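Local atomic coordinates of septation protein imp2 (Schizosaccharomyces pombe, PDB entry 5C1F), a protein that links the cytoskeleton to phospholipid membranes through its F-BAR domain and is required for normal septation, helping to disassemble the medial ring. Residues L23-N34 and L211-L222. Residues are numbered along the deposited sequence; the frame is centred on the assembly and turned at random.
Sequences LLSRFSDVKHIN and LQDIEEERRHFL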
ATOM      1  N   LEU A  23     -33.349  23.339  12.518  1.00 42.72           N
ATOM      2  CA  LEU A  23     -33.200  21.883  12.521  1.00 36.80           C
ATOM      3  C   LEU A  23     -33.511  21.274  11.156  1.00 32.22           C
ATOM      4  O   LEU A  23     -32.986  20.220  10.806  1.00 33.53           O
ATOM      5  CB  LEU A  23     -34.091  21.251  13.592  1.00 37.02           C
ATOM      6  CG  LEU A  23     -33.709  21.522  15.050  1.00 40.61           C
ATOM      7  CD1 LEU A  23     -34.614  20.750  16.001  1.00 32.94           C
ATOM      8  CD2 LEU A  23     -32.244  21.184  15.304  1.00 39.65           C
ATOM      9  N   LEU A  24     -34.357  21.939  10.377  1.00 35.93           N
ATOM     10  CA  LEU A  24     -34.672  21.448   9.041  1.00 39.97           C
ATOM     11  C   LEU A  24     -33.501  21.686   8.097  1.00 40.53           C
ATOM     12  O   LEU A  24     -33.122  20.803   7.326  1.00 36.84           O
ATOM     13  CB  LEU A  24     -35.940  22.108   8.499  1.00 43.72           C
ATOM     14  CG  LEU A  24     -37.216  21.276   8.667  1.00 48.33           C
ATOM     15  CD1 LEU A  24     -37.483  20.971  10.136  1.00 49.36           C
ATOM     16  CD2 LEU A  24     -38.407  21.976   8.032  1.00 53.03           C
ATOM     17  N   SER A  25     -32.923  22.880   8.176  1.00 43.21           N
ATOM     18  CA  SER A  25     -31.796  23.246   7.326  1.00 44.34           C
ATOM     19  C   SER A  25     -30.531  22.462   7.675  1.00 39.89           C
ATOM     20  O   SER A  25     -29.610  22.375   6.865  1.00 36.89           O
ATOM     21  CB  SER A  25     -31.524  24.747   7.431  1.00 49.89           C
ATOM     22  OG  SER A  25     -31.296  25.125   8.777  1.00 52.33           O
ATOM     23  N   ARG A  26     -30.486  21.895   8.877  1.00 38.20           N
ATOM     24  CA  ARG A  26     -29.316  21.140   9.311  1.00 34.65           C
ATOM     25  C   ARG A  26     -29.132  19.866   8.485  1.00 33.58           C
ATOM     26  O   ARG A  26     -28.013  19.374   8.332  1.00 36.35           O
ATOM     27  CB  ARG A  26     -29.416  20.795  10.801  1.00 39.05           C
ATOM     28  CG  ARG A  26     -28.316  19.856  11.278  1.00 39.52           C
ATOM     29  CD  ARG A  26     -28.192  19.790  12.788  1.00 41.93           C
ATOM     30  NE  ARG A  26     -27.219  18.772  13.186  1.00 42.54           N
ATOM     31  CZ  ARG A  26     -25.899  18.934  13.134  1.00 39.94           C
ATOM     32  NH1 ARG A  26     -25.382  20.076  12.703  1.00 39.33           N
ATOM     33  NH2 ARG A  26     -25.094  17.950  13.513  1.00 37.35           N
ATOM     34  N   PHE A  27     -30.229  19.347   7.941  1.00 31.76           N
ATOM     35  CA  PHE A  27     -30.182  18.147   7.109  1.00 31.40           C
ATOM     36  C   PHE A  27     -29.157  18.258   5.983  1.00 33.40           C
ATOM     37  O   PHE A  27     -28.502  17.278   5.634  1.00 35.92           O
ATOM     38  CB  PHE A  27     -31.562  17.849   6.522  1.00 33.04           C
ATOM     39  CG  PHE A  27     -32.440  17.040   7.430  1.00 36.85           C
ATOM     40  CD1 PHE A  27     -32.222  15.680   7.592  1.00 38.01           C
ATOM     41  CD2 PHE A  27     -33.484  17.632   8.122  1.00 34.51           C
ATOM     42  CE1 PHE A  27     -33.026  14.927   8.428  1.00 37.50           C
ATOM     43  CE2 PHE A  27     -34.291  16.885   8.961  1.00 33.61           C
ATOM     44  CZ  PHE A  27     -34.062  15.530   9.114  1.00 35.73           C
ATOM     45  N   SER A  28     -29.016  19.457   5.428  1.00 37.90           N
ATOM     46  CA  SER A  28     -28.069  19.693   4.343  1.00 44.19           C
ATOM     47  C   SER A  28     -26.627  19.747   4.847  1.00 41.59           C
ATOM     48  O   SER A  28     -25.694  19.436   4.108  1.00 39.75           O
ATOM     49  CB  SER A  28     -28.414  20.990   3.607  1.00 47.16           C
ATOM     50  OG  SER A  28     -28.299  22.105   4.471  1.00 50.87           O
ATOM     51  N   ASP A  29     -26.449  20.150   6.103  1.00 38.66           N
ATOM     52  CA  ASP A  29     -25.122  20.202   6.711  1.00 38.57           C
ATOM     53  C   ASP A  29     -24.636  18.797   7.036  1.00 36.17           C
ATOM     54  O   ASP A  29     -23.472  18.461   6.812  1.00 38.16           O
ATOM     55  CB  ASP A  29     -25.137  21.058   7.980  1.00 40.95           C
ATOM     56  CG  ASP A  29     -25.441  22.515   7.698  1.00 42.46           C
ATOM     57  OD1 ASP A  29     -25.184  22.968   6.561  1.00 40.46           O
ATOM     58  OD2 ASP A  29     -25.932  23.205   8.616  1.00 41.56           O
ATOM     59  N   VAL A  30     -25.542  17.987   7.572  1.00 30.11           N
ATOM     60  CA  VAL A  30     -25.279  16.580   7.839  1.00 29.87           C
ATOM     61  C   VAL A  30     -24.888  15.855   6.553  1.00 29.30           C
ATOM     62  O   VAL A  30     -23.952  15.053   6.537  1.00 29.86           O
ATOM     63  CB  VAL A  30     -26.511  15.898   8.474  1.00 31.47           C
ATOM     64  CG1 VAL A  30     -26.363  14.388   8.466  1.00 36.42           C
ATOM     65  CG2 VAL A  30     -26.734  16.413   9.888  1.00 29.46           C
ATOM     66  N   LYS A  31     -25.602  16.157   5.473  1.00 29.93           N
ATOM     67  CA  LYS A  31     -25.336  15.541   4.177  1.00 28.21           C
ATOM     68  C   LYS A  31     -23.961  15.938   3.645  1.00 31.84           C
ATOM     69  O   LYS A  31     -23.241  15.114   3.079  1.00 26.55           O
ATOM     70  CB  LYS A  31     -26.425  15.927   3.172  1.00 29.92           C
ATOM     71  CG  LYS A  31     -26.182  15.395   1.770  1.00 35.56           C
ATOM     72  CD  LYS A  31     -27.287  15.798   0.808  1.00 41.40           C
ATOM     73  CE  LYS A  31     -26.980  15.292  -0.594  1.00 47.82           C
ATOM     74  NZ  LYS A  31     -28.019  15.680  -1.584  1.00 51.25           N
ATOM     75  N   HIS A  32     -23.612  17.207   3.836  1.00 29.66           N
ATOM     76  CA  HIS A  32     -22.324  17.748   3.415  1.00 30.11           C
ATOM     77  C   HIS A  32     -21.163  17.062   4.134  1.00 28.59           C
ATOM     78  O   HIS A  32     -20.207  16.610   3.500  1.00 30.36           O
ATOM     79  CB  HIS A  32     -22.285  19.257   3.672  1.00 35.82           C
ATOM     80  CG  HIS A  32     -21.084  19.943   3.107  1.00 45.37           C
ATOM     81  ND1 HIS A  32     -20.881  20.096   1.747  1.00 50.87           N
ATOM     82  CD2 HIS A  32     -20.024  20.530   3.707  1.00 51.38           C
ATOM     83  CE1 HIS A  32     -19.752  20.739   1.543  1.00 51.75           C
ATOM     84  NE2 HIS A  32     -19.206  21.016   2.719  1.00 54.92           N
ATOM     85  N   ILE A  33     -21.255  16.998   5.458  1.00 26.39           N
ATOM     86  CA  ILE A  33     -20.264  16.312   6.284  1.00 28.48           C
ATOM     87  C   ILE A  33     -20.118  14.856   5.859  1.00 33.55           C
ATOM     88  O   ILE A  33     -19.009  14.332   5.749  1.00 33.61           O
ATOM     89  CB  ILE A  33     -20.647  16.360   7.779  1.00 27.33           C
ATOM     90  CG1 ILE A  33     -20.723  17.807   8.271  1.00 27.33           C
ATOM     91  CG2 ILE A  33     -19.663  15.555   8.619  1.00 24.71           C
ATOM     92  CD1 ILE A  33     -21.367  17.951   9.633  1.00 26.60           C
ATOM     93  N   ASN A  34     -21.254  14.214   5.616  1.00 32.11           N
ATOM     94  CA  ASN A  34     -21.281  12.816   5.223  1.00 28.66           C
ATOM     95  C   ASN A  34     -20.600  12.584   3.877  1.00 31.24           C
ATOM     96  O   ASN A  34     -19.892  11.597   3.692  1.00 32.22           O
ATOM     97  CB  ASN A  34     -22.726  12.319   5.176  1.00 27.78           C
ATOM     98  CG  ASN A  34     -22.821  10.825   4.973  1.00 29.27           C
ATOM     99  OD1 ASN A  34     -22.586  10.050   5.898  1.00 29.20           O
ATOM    100  ND2 ASN A  34     -23.177  10.412   3.762  1.00 29.24           N
ATOM    101  N   LEU A 211     -35.581  14.144  15.638  1.00 38.50           N
ATOM    102  CA  LEU A 211     -34.422  14.862  15.119  1.00 32.16           C
ATOM    103  C   LEU A 211     -33.218  14.682  16.032  1.00 35.43           C
ATOM    104  O   LEU A 211     -32.079  14.647  15.568  1.00 42.57           O
ATOM    105  CB  LEU A 211     -34.741  16.346  14.943  1.00 37.22           C
ATOM    106  CG  LEU A 211     -35.667  16.660  13.766  1.00 43.30           C
ATOM    107  CD1 LEU A 211     -36.003  18.140  13.711  1.00 42.84           C
ATOM    108  CD2 LEU A 211     -35.031  16.207  12.462  1.00 41.76           C
ATOM    109  N   GLN A 212     -33.470  14.561  17.332  1.00 38.35           N
ATOM    110  CA  GLN A 212     -32.394  14.311  18.285  1.00 38.65           C
ATOM    111  C   GLN A 212     -31.877  12.885  18.143  1.00 35.26           C
ATOM    112  O   GLN A 212     -30.683  12.633  18.293  1.00 28.85           O
ATOM    113  CB  GLN A 212     -32.860  14.565  19.717  1.00 40.37           C
ATOM    114  CG  GLN A 212     -31.762  14.378  20.753  1.00 39.06           C
ATOM    115  CD  GLN A 212     -32.200  14.786  22.142  1.00 42.02           C
ATOM    116  OE1 GLN A 212     -33.233  15.432  22.314  1.00 41.88           O
ATOM    117  NE2 GLN A 212     -31.414  14.410  23.146  1.00 40.05           N
ATOM    118  N   ASP A 213     -32.781  11.954  17.854  1.00 32.80           N
ATOM    119  CA  ASP A 213     -32.386  10.573  17.604  1.00 34.07           C
ATOM    120  C   ASP A 213     -31.420  10.518  16.431  1.00 31.33           C
ATOM    121  O   ASP A 213     -30.368   9.893  16.514  1.00 36.13           O
ATOM    122  CB  ASP A 213     -33.605   9.691  17.324  1.00 37.52           C
ATOM    123  CG  ASP A 213     -34.425   9.415  18.568  1.00 39.01           C
ATOM    124  OD1 ASP A 213     -33.913   9.654  19.681  1.00 45.80           O
ATOM    125  OD2 ASP A 213     -35.576   8.948  18.434  1.00 34.99           O
ATOM    126  N   ILE A 214     -31.779  11.198  15.347  1.00 32.11           N
ATOM    127  CA  ILE A 214     -30.956  11.223  14.143  1.00 31.83           C
ATOM    128  C   ILE A 214     -29.565  11.782  14.417  1.00 28.56           C
ATOM    129  O   ILE A 214     -28.568  11.238  13.940  1.00 25.09           O
ATOM    130  CB  ILE A 214     -31.629  12.048  13.027  1.00 32.24           C
ATOM    131  CG1 ILE A 214     -32.835  11.292  12.467  1.00 31.05           C
ATOM    132  CG2 ILE A 214     -30.642  12.361  11.906  1.00 25.55           C
ATOM    133  CD1 ILE A 214     -33.568  12.042  11.369  1.00 34.10           C
ATOM    134  N   GLU A 215     -29.498  12.859  15.194  1.00 28.56           N
ATOM    135  CA  GLU A 215     -28.216  13.474  15.519  1.00 29.96           C
ATOM    136  C   GLU A 215     -27.361  12.554  16.386  1.00 32.18           C
ATOM    137  O   GLU A 215     -26.161  12.408  16.153  1.00 32.98           O
ATOM    138  CB  GLU A 215     -28.425  14.819  16.219  1.00 30.10           C
ATOM    139  CG  GLU A 215     -27.140  15.490  16.684  1.00 28.71           C
ATOM    140  CD  GLU A 215     -26.155  15.753  15.552  1.00 29.94           C
ATOM    141  OE1 GLU A 215     -26.588  15.879  14.386  1.00 32.72           O
ATOM    142  OE2 GLU A 215     -24.941  15.836  15.833  1.00 26.70           O
ATOM    143  N   GLU A 216     -27.981  11.927  17.380  1.00 33.37           N
ATOM    144  CA  GLU A 216     -27.267  11.006  18.257  1.00 36.17           C
ATOM    145  C   GLU A 216     -26.779   9.769  17.502  1.00 34.60           C
ATOM    146  O   GLU A 216     -25.671   9.291  17.737  1.00 32.87           O
ATOM    147  CB  GLU A 216     -28.154  10.594  19.430  1.00 39.03           C
ATOM    148  CG  GLU A 216     -28.441  11.722  20.401  1.00 43.02           C
ATOM    149  CD  GLU A 216     -29.430  11.327  21.476  1.00 45.14           C
ATOM    150  OE1 GLU A 216     -29.936  10.186  21.432  1.00 42.42           O
ATOM    151  OE2 GLU A 216     -29.700  12.161  22.365  1.00 50.55           O
ATOM    152  N   GLU A 217     -27.604   9.258  16.594  1.00 31.14           N
ATOM    153  CA  GLU A 217     -27.215   8.110  15.783  1.00 31.33           C
ATOM    154  C   GLU A 217     -26.126   8.489  14.788  1.00 33.79           C
ATOM    155  O   GLU A 217     -25.248   7.682  14.477  1.00 35.35           O
ATOM    156  CB  GLU A 217     -28.420   7.538  15.040  1.00 26.20           C
ATOM    157  CG  GLU A 217     -29.483   6.942  15.939  1.00 43.34           C
ATOM    158  CD  GLU A 217     -30.781   6.694  15.202  1.00 53.74           C
ATOM    159  OE1 GLU A 217     -30.764   6.688  13.951  1.00 57.45           O
ATOM    160  OE2 GLU A 217     -31.820   6.514  15.873  1.00 60.45           O
ATOM    161  N   ARG A 218     -26.195   9.719  14.288  1.00 30.48           N
ATOM    162  CA  ARG A 218     -25.224  10.209  13.316  1.00 28.75           C
ATOM    163  C   ARG A 218     -23.815  10.167  13.883  1.00 29.51           C
ATOM    164  O   ARG A 218     -22.874   9.749  13.209  1.00 32.64           O
ATOM    165  CB  ARG A 218     -25.563  11.636  12.885  1.00 28.07           C
ATOM    166  CG  ARG A 218     -24.637  12.202  11.827  1.00 27.52           C
ATOM    167  CD  ARG A 218     -24.875  13.689  11.619  1.00 24.85           C
ATOM    168  NE  ARG A 218     -24.369  14.486  12.733  1.00 29.12           N
ATOM    169  CZ  ARG A 218     -23.132  14.974  12.800  1.00 31.91           C
ATOM    170  NH1 ARG A 218     -22.273  14.747  11.814  1.00 33.92           N
ATOM    171  NH2 ARG A 218     -22.756  15.689  13.850  1.00 29.66           N
ATOM    172  N   ARG A 219     -23.678  10.596  15.133  1.00 26.16           N
ATOM    173  CA  ARG A 219     -22.374  10.667  15.771  1.00 29.59           C
ATOM    174  C   ARG A 219     -21.852   9.280  16.128  1.00 32.84           C
ATOM    175  O   ARG A 219     -20.654   9.018  16.020  1.00 29.62           O
ATOM    176  CB  ARG A 219     -22.441  11.563  17.010  1.00 31.28           C
ATOM    177  CG  ARG A 219     -22.779  13.007  16.666  1.00 29.44           C
ATOM    178  CD  ARG A 219     -22.646  13.940  17.855  1.00 31.38           C
ATOM    179  NE  ARG A 219     -22.901  15.324  17.462  1.00 37.29           N
ATOM    180  CZ  ARG A 219     -21.954  16.221  17.209  1.00 36.88           C
ATOM    181  NH1 ARG A 219     -20.674  15.891  17.324  1.00 32.85           N
ATOM    182  NH2 ARG A 219     -22.287  17.453  16.850  1.00 38.28           N
ATOM    183  N   HIS A 220     -22.749   8.392  16.547  1.00 31.85           N
ATOM    184  CA  HIS A 220     -22.368   7.005  16.785  1.00 29.14           C
ATOM    185  C   HIS A 220     -21.939   6.353  15.476  1.00 27.94           C
ATOM    186  O   HIS A 220     -20.971   5.593  15.439  1.00 25.44           O
ATOM    187  CB  HIS A 220     -23.514   6.218  17.417  1.00 33.74           C
ATOM    188  CG  HIS A 220     -23.680   6.462  18.886  1.00 41.21           C
ATOM    189  ND1 HIS A 220     -22.760   6.037  19.818  1.00 43.99           N
ATOM    190  CD2 HIS A 220     -24.667   7.077  19.581  1.00 40.12           C
ATOM    191  CE1 HIS A 220     -23.169   6.385  21.028  1.00 46.97           C
ATOM    192  NE2 HIS A 220     -24.322   7.016  20.911  1.00 44.17           N
ATOM    193  N   PHE A 221     -22.665   6.659  14.405  1.00 24.49           N
ATOM    194  CA  PHE A 221     -22.352   6.110  13.093  1.00 26.65           C
ATOM    195  C   PHE A 221     -20.947   6.509  12.642  1.00 31.46           C
ATOM    196  O   PHE A 221     -20.147   5.660  12.252  1.00 36.53           O
ATOM    197  CB  PHE A 221     -23.382   6.564  12.056  1.00 26.39           C
ATOM    198  CG  PHE A 221     -22.928   6.380  10.637  1.00 30.88           C
ATOM    199  CD1 PHE A 221     -22.926   5.123  10.053  1.00 28.96           C
ATOM    200  CD2 PHE A 221     -22.490   7.463   9.889  1.00 28.58           C
ATOM    201  CE1 PHE A 221     -22.498   4.950   8.746  1.00 26.92           C
ATOM    202  CE2 PHE A 221     -22.059   7.296   8.583  1.00 23.88           C
ATOM    203  CZ  PHE A 221     -22.063   6.039   8.012  1.00 25.08           C
ATOM    204  N   LEU A 222     -20.653   7.804  12.703  1.00 28.36           N
ATOM    205  CA  LEU A 222     -19.365   8.316  12.247  1.00 31.43           C
ATOM    206  C   LEU A 222     -18.201   7.742  13.053  1.00 26.81           C
ATOM    207  O   LEU A 222     -17.152   7.429  12.491  1.00 24.30           O
ATOM    208  CB  LEU A 222     -19.351   9.847  12.302  1.00 20.17           C
ATOM    209  CG  LEU A 222     -20.214  10.517  11.229  1.00 22.53           C
ATOM    210  CD1 LEU A 222     -20.174  12.036  11.337  1.00 21.61           C
ATOM    211  CD2 LEU A 222     -19.778  10.067   9.844  1.00 19.71           C
TER
HETATM  212  O   HOH W   1     -22.763  13.709   8.823  1.00 33.33           O
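Leu-211 spreads its two methyls over separate partners on the 23-34 helix. Leu-211 CD1 rests on Leu-23, 3.7 Å from its CB, while Leu-211 CD2 lies 3.6 Å from CZ of Phe-27. Ile-214 CD1 meets the edge of the same ring.

Next along the interface, Arg-218 packs its CD against both methyls of Val-30, 3.6 Å from CG1. A bend at chi3 (73°) turns its guanidinium back to Glu-215, side-on. Arg-218 NE bonds to Glu-215 OE1, and Arg-218 NH2 reaches the syn lone pair of Glu-215 OE2 at 3.0 Å. From the other helix, Arg-26 is extended from CG to NE and crosses Glu-215 at about a right angle. Its NE and NH2 both hold Glu-215 OE1, Arg-26 NH2 at 2.7 Å, from above the carboxylate plane. Arg-219 NE adds a bond to OE2. Five N-H donors thus fix this buried carboxylate, which probably lets Arg-26 NH2 come within 3.3 Å of Arg-218 NH2. A water bridges Arg-218 NH1 to Val-30 O.

The network extends across the dimer: Arg-218 pairs with Glu-67 of the second subunit, and Arg-219 with Asp-259 of that subunit. The two segments run roughly parallel, 21° apart, with axes 11.8 Å from each other. They join helices 18-59 and 162-252 in the buried core of the elongated, mainly helical F-BAR dimer.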